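Local coordinates for Csc2 (Thermofilum pendens, PDB 4TXD), which probably binds RNA as a Cas7-family protein of the type I-D CRISPR system and carries a zinc ion, at residues 300-305 against 311-316; 122-127 against 346-351. All blocks are in the same frame, centred on the assembly; numbering follows the deposited sequence.

Contact 1 (300-305 against 311-316); sequences AENAGK and KKNLKE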
loop_
_atom_site.group_PDB
_atom_site.type_symbol
_atom_site.label_atom_id
_atom_site.label_comp_id
_atom_site.label_asym_id
_atom_site.label_seq_id
_atom_site.Cartn_x
_atom_site.Cartn_y
_atom_site.Cartn_z
ATOM N N ALA A 300 11.325 1.759 -18.216
ATOM C CA ALA A 300 12.294 1.555 -19.272
ATOM C C ALA A 300 11.834 2.187 -20.572
ATOM O O ALA A 300 12.599 2.764 -21.268
ATOM C CB ALA A 300 12.599 0.092 -19.451
ATOM N N GLU A 301 10.554 2.085 -20.839
ATOM C CA GLU A 301 9.901 2.733 -21.956
ATOM C C GLU A 301 10.025 4.229 -21.927
ATOM O O GLU A 301 9.855 4.858 -22.910
ATOM C CB GLU A 301 8.412 2.496 -21.837
ATOM C CG GLU A 301 7.851 1.403 -22.665
ATOM C CD GLU A 301 6.346 1.393 -22.552
ATOM O OE1 GLU A 301 5.729 2.356 -22.979
ATOM O OE2 GLU A 301 5.811 0.450 -22.007
ATOM N N ASN A 302 10.224 4.767 -20.740
ATOM C CA ASN A 302 10.230 6.190 -20.511
ATOM C C ASN A 302 11.572 6.741 -20.000
ATOM O O ASN A 302 11.644 7.834 -19.563
ATOM C CB ASN A 302 9.115 6.567 -19.555
ATOM C CG ASN A 302 7.760 6.514 -20.191
ATOM O OD1 ASN A 302 7.400 7.400 -20.907
ATOM N ND2 ASN A 302 7.010 5.476 -19.920
ATOM N N ALA A 303 12.608 5.943 -20.117
ATOM C CA ALA A 303 13.932 6.315 -19.697
ATOM C C ALA A 303 14.372 7.672 -20.212
ATOM O O ALA A 303 14.320 7.933 -21.362
ATOM C CB ALA A 303 14.925 5.272 -20.122
ATOM N N GLY A 304 14.834 8.502 -19.318
ATOM C CA GLY A 304 15.377 9.798 -19.689
ATOM C C GLY A 304 14.344 10.912 -19.774
ATOM O O GLY A 304 14.701 12.085 -19.933
ATOM N N LYS A 305 13.076 10.570 -19.656
ATOM C CA LYS A 305 12.013 11.535 -19.800
ATOM C C LYS A 305 11.518 12.140 -18.503
ATOM O O LYS A 305 11.547 11.518 -17.500
ATOM C CB LYS A 305 10.840 10.940 -20.550
ATOM C CG LYS A 305 11.169 10.293 -21.867
ATOM C CD LYS A 305 12.124 11.117 -22.677
ATOM C CE LYS A 305 12.441 10.462 -24.006
ATOM N NZ LYS A 305 13.387 11.241 -24.822
ATOM N N LYS A 311 3.992 11.260 -18.000
ATOM C CA LYS A 311 2.588 11.140 -17.723
ATOM C C LYS A 311 1.794 10.994 -19.021
ATOM O O LYS A 311 0.969 10.134 -19.144
ATOM C CB LYS A 311 2.083 12.305 -16.895
ATOM C CG LYS A 311 0.715 12.028 -16.351
ATOM C CD LYS A 311 -0.069 13.212 -15.882
ATOM C CE LYS A 311 0.743 14.311 -15.295
ATOM N NZ LYS A 311 -0.130 15.366 -14.752
ATOM N N LYS A 312 2.107 11.817 -19.999
ATOM C CA LYS A 312 1.471 11.702 -21.288
ATOM C C LYS A 312 1.697 10.348 -21.909
ATOM O O LYS A 312 0.777 9.714 -22.276
ATOM C CB LYS A 312 1.926 12.820 -22.218
ATOM C CG LYS A 312 1.585 12.595 -23.666
ATOM C CD LYS A 312 2.248 13.609 -24.585
ATOM C CE LYS A 312 1.365 13.937 -25.771
ATOM N NZ LYS A 312 1.812 13.255 -27.012
ATOM N N ASN A 313 2.934 9.917 -22.010
ATOM C CA ASN A 313 3.252 8.649 -22.617
ATOM C C ASN A 313 2.544 7.499 -21.921
ATOM O O ASN A 313 2.080 6.591 -22.532
ATOM C CB ASN A 313 4.742 8.348 -22.549
ATOM C CG ASN A 313 5.586 9.257 -23.402
ATOM O OD1 ASN A 313 6.803 9.221 -23.312
ATOM N ND2 ASN A 313 4.961 10.060 -24.224
ATOM N N LEU A 314 2.525 7.562 -20.607
ATOM C CA LEU A 314 1.958 6.516 -19.793
ATOM C C LEU A 314 0.449 6.387 -19.972
ATOM O O LEU A 314 -0.053 5.330 -20.112
ATOM C CB LEU A 314 2.292 6.789 -18.343
ATOM C CG LEU A 314 2.647 5.621 -17.463
ATOM C CD1 LEU A 314 3.410 4.544 -18.176
ATOM C CD2 LEU A 314 3.393 6.094 -16.239
ATOM N N LYS A 315 -0.247 7.500 -19.950
ATOM C CA LYS A 315 -1.666 7.498 -20.176
ATOM C C LYS A 315 -2.016 6.852 -21.492
ATOM O O LYS A 315 -2.948 6.117 -21.557
ATOM C CB LYS A 315 -2.230 8.890 -20.089
ATOM C CG LYS A 315 -2.247 9.417 -18.679
ATOM C CD LYS A 315 -3.126 10.624 -18.564
ATOM C CE LYS A 315 -2.946 11.306 -17.236
ATOM N NZ LYS A 315 -3.683 12.574 -17.066
ATOM N N GLU A 316 -1.242 7.107 -22.533
ATOM C CA GLU A 316 -1.479 6.458 -23.801
ATOM C C GLU A 316 -1.192 4.970 -23.729
ATOM O O GLU A 316 -1.932 4.175 -24.231
ATOM C CB GLU A 316 -0.641 7.061 -24.912
ATOM C CG GLU A 316 -0.675 8.563 -25.006
ATOM C CD GLU A 316 0.115 9.085 -26.183
ATOM O OE1 GLU A 316 0.999 8.383 -26.688
ATOM O OE2 GLU A 316 -0.155 10.189 -26.615
HETATM O O HOH W 1 4.624 4.433 -21.654
#
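Asn302 and Asn313 run past each other in opposite directions, their amide planes only 24° apart. As the two side chains slide by, the Asn302 OD1 atom sits against the methylene of Asn313, 3.3 Å from Asn313 CB. A first torsion of -74° sets the Asn302 amide beside its own backbone N and aims it at the helix. A looser van der Waals contact brings Leu314 CD1 to 4.1 Å from Asn302 ND2, while the leucine also packs on Leu58 of strand 52-61.

The two segments belong to consecutive helices, 295-301 and 307-321, and Asn302 opens the tight link between them. A type II beta turn runs from Asn302 to Lys305, closed by Lys305 N donating to Asn302 O at 3.1 Å, with Gly304 at its third position taking a positive phi of 88°.

A water also links the two segments. Asn302 ND2, which donates to Leu298 O on its own side of the contact, donates as well to this water 3.1 Å away. The water in turn donates to Glu301 OE1 at 2.7 Å and, weakly, to Asn313 O at 3.4 Å, linking Glu301 and Asn302 to the backbone of helix 307-321. The other carboxylate oxygen of Glu301 forms a salt bridge with Arg317, so each carboxylate oxygen has its own partner.

Contact 2 (122-127 against 346-351); sequences RWLVQE and DLWRSS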
loop_
_atom_site.group_PDB
_atom_site.type_symbol
_atom_site.label_atom_id
_atom_site.label_comp_id
_atom_site.label_asym_id
_atom_site.label_seq_id
_atom_site.Cartn_x
_atom_site.Cartn_y
_atom_site.Cartn_z
ATOM N N ARG A 122 -19.948 4.583 19.537
ATOM C CA ARG A 122 -20.519 3.386 20.099
ATOM C C ARG A 122 -20.612 2.330 19.025
ATOM O O ARG A 122 -20.405 1.206 19.308
ATOM C CB ARG A 122 -21.852 3.595 20.799
ATOM C CG ARG A 122 -22.239 2.401 21.668
ATOM C CD ARG A 122 -23.711 2.200 21.635
ATOM N NE ARG A 122 -24.240 0.923 22.086
ATOM C CZ ARG A 122 -24.037 0.368 23.260
ATOM N NH1 ARG A 122 -23.239 0.918 24.141
ATOM N NH2 ARG A 122 -24.629 -0.758 23.531
ATOM N N TRP A 123 -20.909 2.711 17.798
ATOM C CA TRP A 123 -20.912 1.753 16.711
ATOM C C TRP A 123 -19.588 1.030 16.627
ATOM O O TRP A 123 -19.552 -0.149 16.554
ATOM C CB TRP A 123 -21.246 2.371 15.364
ATOM C CG TRP A 123 -21.270 1.396 14.256
ATOM C CD1 TRP A 123 -22.337 0.738 13.788
ATOM C CD2 TRP A 123 -20.166 0.975 13.464
ATOM N NE1 TRP A 123 -21.984 -0.071 12.766
ATOM C CE2 TRP A 123 -20.646 0.065 12.541
ATOM C CE3 TRP A 123 -18.821 1.303 13.437
ATOM C CZ2 TRP A 123 -19.837 -0.540 11.618
ATOM C CZ3 TRP A 123 -18.020 0.704 12.503
ATOM C CH2 TRP A 123 -18.526 -0.206 11.620
ATOM N N LEU A 124 -18.503 1.770 16.658
ATOM C CA LEU A 124 -17.197 1.177 16.540
ATOM C C LEU A 124 -16.882 0.292 17.713
ATOM O O LEU A 124 -16.344 -0.771 17.547
ATOM C CB LEU A 124 -16.120 2.238 16.402
ATOM C CG LEU A 124 -14.701 1.740 16.169
ATOM C CD1 LEU A 124 -14.474 1.384 14.737
ATOM C CD2 LEU A 124 -13.619 2.667 16.667
ATOM N N VAL A 125 -17.208 0.749 18.896
ATOM C CA VAL A 125 -16.906 -0.003 20.073
ATOM C C VAL A 125 -17.717 -1.288 20.103
ATOM O O VAL A 125 -17.199 -2.311 20.411
ATOM C CB VAL A 125 -17.120 0.820 21.337
ATOM C CG1 VAL A 125 -17.047 -0.028 22.570
ATOM C CG2 VAL A 125 -16.089 1.892 21.420
ATOM N N GLN A 126 -18.989 -1.204 19.789
ATOM C CA GLN A 126 -19.858 -2.339 19.910
ATOM C C GLN A 126 -19.818 -3.242 18.705
ATOM O O GLN A 126 -19.686 -4.421 18.841
ATOM C CB GLN A 126 -21.290 -1.919 20.212
ATOM C CG GLN A 126 -21.474 -1.273 21.553
ATOM C CD GLN A 126 -21.187 -2.197 22.716
ATOM O OE1 GLN A 126 -21.583 -3.311 22.709
ATOM N NE2 GLN A 126 -20.471 -1.715 23.702
ATOM N N GLU A 127 -19.923 -2.669 17.528
ATOM C CA GLU A 127 -20.003 -3.449 16.325
ATOM C C GLU A 127 -18.665 -3.919 15.752
ATOM O O GLU A 127 -18.625 -4.814 14.955
ATOM C CB GLU A 127 -20.816 -2.718 15.284
ATOM C CG GLU A 127 -22.199 -2.314 15.733
ATOM C CD GLU A 127 -22.994 -3.453 16.311
ATOM O OE1 GLU A 127 -22.947 -4.541 15.749
ATOM O OE2 GLU A 127 -23.663 -3.239 17.324
ATOM N N ASP A 346 -17.414 1.215 6.094
ATOM C CA ASP A 346 -17.516 -0.022 5.348
ATOM C C ASP A 346 -16.169 -0.741 5.325
ATOM O O ASP A 346 -16.120 -1.970 5.287
ATOM C CB ASP A 346 -18.021 0.252 3.947
ATOM C CG ASP A 346 -19.398 0.875 3.957
ATOM O OD1 ASP A 346 -20.280 0.328 4.648
ATOM O OD2 ASP A 346 -19.589 1.921 3.307
ATOM N N LEU A 347 -15.090 0.031 5.384
ATOM C CA LEU A 347 -13.749 -0.537 5.467
ATOM C C LEU A 347 -13.573 -1.333 6.762
ATOM O O LEU A 347 -13.033 -2.441 6.767
ATOM C CB LEU A 347 -12.693 0.566 5.383
ATOM C CG LEU A 347 -11.234 0.103 5.463
ATOM C CD1 LEU A 347 -10.846 -0.757 4.242
ATOM C CD2 LEU A 347 -10.278 1.304 5.668
ATOM N N TRP A 348 -14.007 -0.763 7.861
ATOM C CA TRP A 348 -13.934 -1.430 9.147
ATOM C C TRP A 348 -14.841 -2.677 9.167
ATOM O O TRP A 348 -14.433 -3.717 9.584
ATOM C CB TRP A 348 -14.278 -0.474 10.270
ATOM C CG TRP A 348 -13.183 0.119 11.036
ATOM C CD1 TRP A 348 -12.908 1.420 11.138
ATOM C CD2 TRP A 348 -12.245 -0.543 11.875
ATOM N NE1 TRP A 348 -11.871 1.632 11.952
ATOM C CE2 TRP A 348 -11.433 0.438 12.428
ATOM C CE3 TRP A 348 -12.008 -1.873 12.212
ATOM C CZ2 TRP A 348 -10.420 0.145 13.291
ATOM C CZ3 TRP A 348 -11.008 -2.150 13.048
ATOM C CH2 TRP A 348 -10.216 -1.164 13.584
ATOM N N ARG A 349 -16.055 -2.551 8.670
ATOM C CA ARG A 349 -16.936 -3.718 8.511
ATOM C C ARG A 349 -16.246 -4.843 7.736
ATOM O O ARG A 349 -16.332 -6.014 8.107
ATOM C CB ARG A 349 -18.234 -3.350 7.781
ATOM C CG ARG A 349 -19.286 -2.606 8.612
ATOM C CD ARG A 349 -20.457 -2.137 7.729
ATOM N NE ARG A 349 -20.994 -3.226 6.921
ATOM C CZ ARG A 349 -20.995 -3.262 5.588
ATOM N NH1 ARG A 349 -20.510 -2.254 4.880
ATOM N NH2 ARG A 349 -21.495 -4.313 4.958
ATOM N N SER A 350 -15.572 -4.479 6.650
ATOM C CA SER A 350 -14.856 -5.450 5.822
ATOM C C SER A 350 -13.675 -6.083 6.566
ATOM O O SER A 350 -13.377 -7.273 6.399
ATOM C CB SER A 350 -14.362 -4.778 4.540
ATOM O OG SER A 350 -13.959 -5.732 3.585
ATOM N N SER A 351 -13.010 -5.315 7.393
ATOM C CA SER A 351 -11.842 -5.804 8.063
ATOM C C SER A 351 -12.218 -6.792 9.139
ATOM O O SER A 351 -11.613 -7.801 9.269
ATOM C CB SER A 351 -11.024 -4.684 8.670
ATOM O OG SER A 351 -9.770 -5.087 9.095
#
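Trp348 takes a methyl group of Leu124 over one face of its indole, centred on the five-membered ring: Leu124 CD1 lies 3.8 Å from the centroid of that ring and only 8° off the ring normal, a well-formed CH-pi contact. The methyl sits over the pyrrole ring, nearest to Trp348 NE1.

The second tryptophan is used differently. Trp123 extends away from its backbone N (chi1 -179°), which carries the indole across to the other helix and makes its far rim do the touching. Trp123 CZ2 meets the aliphatic part of Arg349 at CG, 3.7 Å away and in the plane of the indole, while Trp123 CH2 comes within 4.5 Å of Trp348 CB. Over one face of the same indole lies Glu127 CB from the next turn of its own helix, and Lys345 adds a cation-pi interaction. Beyond its methylene contact, the Arg349 chain bends so that NH1 reaches Asp346 OD1, at 2.6 Å. This salt bridge stays on one helix, and its hydrogen bond is weak because the N-H points poorly at the oxygen.

These long side chains span an axis separation of 11.7 Å between segments that run almost parallel, 6° apart. Trp348 also meets Trp144 edge-to-face, and the same indole touches helix 118-134, through Leu124 and Val128, and the zinc ligand Cys168. Helix 343-365 thus packs helix 118-134 on one flank, with helix 169-174 meeting Leu347, Trp348 and Ser351, and helix 252-263 meeting Asp346, Leu347 and Ser350.

Overall arrangement
Contacts 1 and 2 lie on opposite sides of the chain's centre, their own centres 42 Å apart, and they share no helix. Contact 1 joins consecutive helices across a short turn beside the antiparallel sheet; contact 2 joins helices more than two hundred residues apart in sequence, next to the zinc site. Contact 1 is buried, with no exposed residue among those touching; contact 2 is partly buried and grades from a buried leucine and tryptophan to an exposed arginine. Their chemistry differs too: contact 1 is largely polar, with carboxamides and a bridging water, while contact 2 is carried by indoles and aliphatic groups between nearly parallel helices.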